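Local coordinates for mitochondrial RNA-binding protein 1 (Trypanosoma brucei, PDB 2GIA), which binds guide RNA as a complex with mitochondrial RNA-binding protein 2 and acts as an RNA matchmaker in trypanosome mitochondrial RNA editing, at residues R89-K93 against A94-D98; F131-T134 against L135-F138. All blocks are in the same frame, centred on the assembly; numbering follows the deposited sequence.

Contact 1 (R89-K93 against A94-D98); sequences RMETK and AYTLD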
ATOM      1  N   ARG B  89      18.420  12.803  11.591  1.00 19.66           N
ATOM      2  CA  ARG B  89      19.275  12.581  12.751  1.00 20.15           C
ATOM      3  C   ARG B  89      18.400  12.310  13.974  1.00 22.44           C
ATOM      4  O   ARG B  89      17.441  12.995  14.214  1.00 24.02           O
ATOM      5  CB  ARG B  89      20.188  13.814  13.008  1.00 20.47           C
ATOM      6  CG  ARG B  89      20.901  13.719  14.376  1.00 30.66           C
ATOM      7  CD  ARG B  89      22.171  14.564  14.416  1.00 34.39           C
ATOM      8  NE  ARG B  89      23.140  14.101  13.424  1.00 29.70           N
ATOM      9  CZ  ARG B  89      24.343  14.640  13.245  1.00 32.84           C
ATOM     10  NH1 ARG B  89      24.736  15.658  14.008  1.00 30.58           N
ATOM     11  NH2 ARG B  89      25.125  14.225  12.260  1.00 24.74           N
ATOM     12  N   MET B  90      18.739  11.294  14.745  1.00 21.72           N
ATOM     13  CA  MET B  90      17.972  10.955  15.928  1.00 21.02           C
ATOM     14  C   MET B  90      18.910  10.963  17.114  1.00 28.06           C
ATOM     15  O   MET B  90      19.929  10.277  17.102  1.00 21.36           O
ATOM     16  CB  MET B  90      17.373   9.560  15.733  1.00 24.17           C
ATOM     17  CG  MET B  90      16.317   9.543  14.609  1.00 21.36           C
ATOM     18  SD  MET B  90      16.008   7.874  14.074  1.00 25.67           S
ATOM     19  CE  MET B  90      17.382   7.559  12.998  1.00 23.00           C
ATOM     20  N   GLU B  91      18.576  11.759  18.129  1.00 25.78           N
ATOM     21  CA  GLU B  91      19.416  11.848  19.308  1.00 31.41           C
ATOM     22  C   GLU B  91      18.580  11.572  20.543  1.00 36.68           C
ATOM     23  O   GLU B  91      17.501  12.142  20.728  1.00 36.64           O
ATOM     24  CB  GLU B  91      20.037  13.232  19.404  1.00 38.44           C
ATOM     25  CG  GLU B  91      20.774  13.621  18.172  1.00 50.50           C
ATOM     26  CD  GLU B  91      21.405  14.984  18.284  1.00 61.56           C
ATOM     27  OE1 GLU B  91      22.492  15.076  18.897  1.00 67.07           O
ATOM     28  OE2 GLU B  91      20.806  15.958  17.765  1.00 58.76           O
ATOM     29  N   THR B  92      19.035  10.629  21.349  1.00 33.84           N
ATOM     30  CA  THR B  92      18.341  10.339  22.594  1.00 30.99           C
ATOM     31  C   THR B  92      19.451  10.087  23.608  1.00 32.70           C
ATOM     32  O   THR B  92      20.641  10.158  23.275  1.00 27.97           O
ATOM     33  CB  THR B  92      17.492   9.078  22.510  1.00 36.53           C
ATOM     34  OG1 THR B  92      18.355   7.957  22.285  1.00 32.98           O
ATOM     35  CG2 THR B  92      16.459   9.187  21.390  1.00 39.75           C
ATOM     36  N   LYS B  93      19.057   9.771  24.834  1.00 32.11           N
ATOM     37  CA  LYS B  93      20.025   9.489  25.866  1.00 37.43           C
ATOM     38  C   LYS B  93      20.775   8.221  25.499  1.00 35.10           C
ATOM     39  O   LYS B  93      21.932   8.046  25.875  1.00 35.68           O
ATOM     40  CB  LYS B  93      19.308   9.294  27.212  1.00 46.90           C
ATOM     41  CG  LYS B  93      20.007   8.301  28.142  1.00 58.43           C
ATOM     42  CD  LYS B  93      19.019   7.310  28.807  1.00 70.82           C
ATOM     43  CE  LYS B  93      19.111   5.873  28.222  1.00 70.25           C
ATOM     44  NZ  LYS B  93      20.497   5.263  28.288  1.00 60.54           N
ATOM     45  N   ALA B  94      20.117   7.313  24.772  1.00 29.87           N
ATOM     46  CA  ALA B  94      20.781   6.065  24.428  1.00 28.70           C
ATOM     47  C   ALA B  94      21.631   6.066  23.153  1.00 24.72           C
ATOM     48  O   ALA B  94      22.554   5.250  23.021  1.00 28.05           O
ATOM     49  CB  ALA B  94      19.721   4.907  24.355  1.00 29.04           C
ATOM     50  N   TYR B  95      21.348   6.965  22.211  1.00 22.82           N
ATOM     51  CA  TYR B  95      22.105   6.904  20.962  1.00 24.25           C
ATOM     52  C   TYR B  95      21.993   8.178  20.183  1.00 21.03           C
ATOM     53  O   TYR B  95      21.131   9.003  20.472  1.00 21.23           O
ATOM     54  CB  TYR B  95      21.557   5.758  20.071  1.00 17.48           C
ATOM     55  CG  TYR B  95      20.065   5.880  19.742  1.00 20.95           C
ATOM     56  CD1 TYR B  95      19.100   5.060  20.376  1.00 21.60           C
ATOM     57  CD2 TYR B  95      19.611   6.852  18.834  1.00 25.31           C
ATOM     58  CE1 TYR B  95      17.711   5.219  20.113  1.00 19.98           C
ATOM     59  CE2 TYR B  95      18.245   7.007  18.569  1.00 24.53           C
ATOM     60  CZ  TYR B  95      17.299   6.191  19.217  1.00 22.26           C
ATOM     61  OH  TYR B  95      15.936   6.392  18.961  1.00 22.45           O
ATOM     62  N   THR B  96      22.866   8.303  19.177  1.00 18.26           N
ATOM     63  CA  THR B  96      22.842   9.419  18.227  1.00 19.18           C
ATOM     64  C   THR B  96      23.029   8.751  16.907  1.00 21.00           C
ATOM     65  O   THR B  96      24.078   8.216  16.645  1.00 20.93           O
ATOM     66  CB  THR B  96      23.968  10.456  18.456  1.00 27.55           C
ATOM     67  OG1 THR B  96      23.718  11.112  19.697  1.00 25.60           O
ATOM     68  CG2 THR B  96      23.929  11.539  17.363  1.00 21.39           C
ATOM     69  N   LEU B  97      21.995   8.785  16.062  1.00 18.78           N
ATOM     70  CA  LEU B  97      22.062   8.062  14.802  1.00 16.52           C
ATOM     71  C   LEU B  97      21.548   8.877  13.652  1.00 16.58           C
ATOM     72  O   LEU B  97      20.551   9.594  13.778  1.00 19.72           O
ATOM     73  CB  LEU B  97      21.192   6.761  14.895  1.00 19.25           C
ATOM     74  CG  LEU B  97      21.674   5.585  15.742  1.00 20.46           C
ATOM     75  CD1 LEU B  97      20.605   4.437  15.861  1.00 21.76           C
ATOM     76  CD2 LEU B  97      22.940   5.077  15.081  1.00 21.35           C
ATOM     77  N   ASP B  98      22.232   8.757  12.519  1.00 15.62           N
ATOM     78  CA  ASP B  98      21.788   9.403  11.286  1.00 18.78           C
ATOM     79  C   ASP B  98      21.336   8.306  10.330  1.00 17.52           C
ATOM     80  O   ASP B  98      22.001   7.248  10.216  1.00 17.72           O
ATOM     81  CB  ASP B  98      22.948  10.129  10.558  1.00 18.82           C
ATOM     82  CG  ASP B  98      23.249  11.510  11.148  1.00 27.82           C
ATOM     83  OD1 ASP B  98      22.582  11.892  12.120  1.00 24.58           O
ATOM     84  OD2 ASP B  98      24.157  12.195  10.637  1.00 26.76           O
TER
HETATM   85  O   HOH W   1      23.988   9.904  22.443  1.00 61.42           O
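The Y95 ring carries T92 OG1 over the centre of one face, 3.4 Å above the ring plane, and meets M90 CB at its edge. The R89 guanidinium receives the D98 carboxylate at its edge, the two planes only 20° apart. Both contacts belong to a beta hairpin, in which strand 87-91 turns through K93 and A94 into the antiparallel strand that carries T96-D98. R89 grips D98 side-on with two nitrogens, one to each oxygen. R89 NE reaches the syn lone pair of D98 OD1 at 2.6 Å. R89 NH2 reaches D98 OD2 at 2.8 Å in a nearly straight bond. This paired salt bridge limits rotation of both groups. R89, E91, T96 and D98 lie on one face of the hairpin, where E91 CG packs alongside T96 CG2. M90 and L97 lie on the other face and form a hydrogen-bonded pair through both backbone N-H...O bonds. L97 also touches V67, V112 and L108, so this face is turned to the protein interior. At the turn, T92 N donates to Y95 O at 2.8 Å. Y95 CG sits between its backbone N and carbonyl carbon (chi1 57°), which swings the ring back over T92. The ring's OH is hydrogen-bonded to R68 O, which anchors the far end. T92 OG1 takes the same kind of position and turns inward to the backbone. It accepts a hydrogen bond from Y95 N at 3.2 Å and a weak one from A94 N at 3.1 Å.

Contact 2 (F131-T134 against L135-F138); sequences FAVT and LEHF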
ATOM      1  N   PHE B 131      18.867  -5.547  -0.370  1.00 17.44           N
ATOM      2  CA  PHE B 131      18.524  -5.295   1.033  1.00 16.62           C
ATOM      3  C   PHE B 131      17.975  -3.860   1.175  1.00 14.40           C
ATOM      4  O   PHE B 131      17.265  -3.570   2.113  1.00 14.38           O
ATOM      5  CB  PHE B 131      19.759  -5.427   1.963  1.00 20.87           C
ATOM      6  CG  PHE B 131      20.283  -6.832   2.064  1.00 25.99           C
ATOM      7  CD1 PHE B 131      19.518  -7.830   2.623  1.00 32.65           C
ATOM      8  CD2 PHE B 131      21.541  -7.146   1.558  1.00 37.76           C
ATOM      9  CE1 PHE B 131      20.010  -9.167   2.682  1.00 32.98           C
ATOM     10  CE2 PHE B 131      22.030  -8.465   1.617  1.00 45.44           C
ATOM     11  CZ  PHE B 131      21.251  -9.459   2.182  1.00 30.34           C
ATOM     12  N   ALA B 132      18.362  -2.953   0.279  1.00 16.36           N
ATOM     13  CA  ALA B 132      17.793  -1.588   0.325  1.00 17.17           C
ATOM     14  C   ALA B 132      16.303  -1.715  -0.056  1.00 17.79           C
ATOM     15  O   ALA B 132      15.445  -1.039   0.507  1.00 14.38           O
ATOM     16  CB  ALA B 132      18.497  -0.661  -0.700  1.00 15.90           C
ATOM     17  N   VAL B 133      15.994  -2.587  -1.024  1.00 13.55           N
ATOM     18  CA  VAL B 133      14.574  -2.794  -1.404  1.00 12.93           C
ATOM     19  C   VAL B 133      13.800  -3.433  -0.223  1.00 16.49           C
ATOM     20  O   VAL B 133      12.682  -3.033   0.116  1.00 14.59           O
ATOM     21  CB  VAL B 133      14.489  -3.715  -2.621  1.00 20.94           C
ATOM     22  CG1 VAL B 133      12.988  -4.064  -2.942  1.00 18.01           C
ATOM     23  CG2 VAL B 133      15.182  -3.001  -3.805  1.00 14.88           C
ATOM     24  N   THR B 134      14.424  -4.414   0.412  1.00 16.18           N
ATOM     25  CA  THR B 134      13.829  -5.085   1.577  1.00 16.22           C
ATOM     26  C   THR B 134      13.498  -4.030   2.680  1.00 12.62           C
ATOM     27  O   THR B 134      12.389  -3.995   3.236  1.00 13.84           O
ATOM     28  CB  THR B 134      14.840  -6.133   2.125  1.00 17.12           C
ATOM     29  OG1 THR B 134      15.023  -7.162   1.134  1.00 17.78           O
ATOM     30  CG2 THR B 134      14.333  -6.742   3.419  1.00 17.97           C
ATOM     31  N   LEU B 135      14.447  -3.151   2.943  1.00 13.44           N
ATOM     32  CA  LEU B 135      14.273  -2.108   3.963  1.00 13.85           C
ATOM     33  C   LEU B 135      13.165  -1.125   3.577  1.00 17.61           C
ATOM     34  O   LEU B 135      12.321  -0.792   4.397  1.00 14.81           O
ATOM     35  CB  LEU B 135      15.598  -1.339   4.174  1.00 13.55           C
ATOM     36  CG  LEU B 135      15.448  -0.188   5.185  1.00 13.01           C
ATOM     37  CD1 LEU B 135      15.203  -0.762   6.594  1.00 16.41           C
ATOM     38  CD2 LEU B 135      16.705   0.627   5.199  1.00 14.42           C
ATOM     39  N   GLU B 136      13.192  -0.619   2.347  1.00 14.57           N
ATOM     40  CA  GLU B 136      12.133   0.286   1.893  1.00 17.43           C
ATOM     41  C   GLU B 136      10.744  -0.357   2.063  1.00 15.15           C
ATOM     42  O   GLU B 136       9.819   0.288   2.592  1.00 13.68           O
ATOM     43  CB  GLU B 136      12.323   0.638   0.393  1.00 19.78           C
ATOM     44  CG  GLU B 136      13.536   1.559   0.101  1.00 17.41           C
ATOM     45  CD  GLU B 136      13.907   1.644  -1.384  1.00 21.65           C
ATOM     46  OE1 GLU B 136      14.672   2.563  -1.738  1.00 21.50           O
ATOM     47  OE2 GLU B 136      13.456   0.788  -2.195  1.00 22.34           O
ATOM     48  N   HIS B 137      10.576  -1.602   1.586  1.00 12.93           N
ATOM     49  CA  HIS B 137       9.263  -2.245   1.709  1.00 15.88           C
ATOM     50  C   HIS B 137       8.834  -2.421   3.165  1.00 17.60           C
ATOM     51  O   HIS B 137       7.660  -2.221   3.508  1.00 14.61           O
ATOM     52  CB  HIS B 137       9.269  -3.595   0.992  1.00 13.72           C
ATOM     53  CG  HIS B 137       9.096  -3.470  -0.499  1.00 14.35           C
ATOM     54  ND1 HIS B 137       7.938  -3.828  -1.145  1.00 12.04           N
ATOM     55  CD2 HIS B 137       9.917  -2.946  -1.444  1.00 14.08           C
ATOM     56  CE1 HIS B 137       8.042  -3.519  -2.429  1.00 17.41           C
ATOM     57  NE2 HIS B 137       9.236  -2.977  -2.631  1.00 14.65           N
ATOM     58  N   PHE B 138       9.800  -2.786   4.022  1.00 14.69           N
ATOM     59  CA  PHE B 138       9.498  -2.988   5.433  1.00 14.08           C
ATOM     60  C   PHE B 138       9.055  -1.683   6.082  1.00 12.92           C
ATOM     61  O   PHE B 138       8.101  -1.654   6.840  1.00 12.63           O
ATOM     62  CB  PHE B 138      10.748  -3.539   6.191  1.00 15.67           C
ATOM     63  CG  PHE B 138      10.462  -3.926   7.619  1.00 16.14           C
ATOM     64  CD1 PHE B 138      10.536  -2.978   8.652  1.00 18.13           C
ATOM     65  CD2 PHE B 138      10.012  -5.216   7.911  1.00 17.82           C
ATOM     66  CE1 PHE B 138      10.150  -3.307   9.994  1.00 16.12           C
ATOM     67  CE2 PHE B 138       9.625  -5.568   9.237  1.00 18.30           C
ATOM     68  CZ  PHE B 138       9.697  -4.604  10.290  1.00 14.30           C
TER
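V133 CG1 stands anti to the backbone N (chi1 174°), and H137 CG lies beside its own backbone N (chi1 -80°). These torsions set the two side chains side by side, one turn apart on alpha helix 130-145. V133 CG1 comes within 3.6 Å of H137 CD2. The imidazole keeps V133 O at its edge, near the ring plane. H137 NE2 is hydrogen-bonded to E110 of the mitochondrial RNA-binding protein 2 chain, so the ring is held at its outer end as well. The backbone is regular: L135, E136, H137 and F138 each donate to the carbonyl four residues earlier. The bond from H137 N to V133 O is 2.9 Å and nearly straight at 173°. The helix joins its own subunit to the partner. L135 touches F13 and Y106 of the same chain, while F138 meets F13 edge-to-face and also contacts F190 of the mitochondrial RNA-binding protein 2 chain. E136 OE1 is hydrogen-bonded to Y106 OH of its own chain and forms a salt bridge with R112 of the mitochondrial RNA-binding protein 2 chain. The E136 side chain runs past the carbonyl of A132, with CG 3.2 Å from A132 O.

Overall arrangement
The two contacts come in series along the chain, first 89-98 and then 131-138. Their centres are 22 Å apart and their nearest atoms about 10 Å apart. Contact 1 is the hairpin of strands 87-91 and 96-101 at one edge of the antiparallel sheet, with 87-91 outermost within this chain. Contact 2 lies near the start of helix 130-145, which follows strand 121-128 of the same sheet. Strand 105-109 is common ground: it pairs with strand 96-101 and touches the helix through Y106. The chain of mitochondrial RNA-binding protein 2 touches contact 2; no other protein chain of the assembly touches contact 1. The helix thus helps form that interface, while the hairpin stays within its subunit.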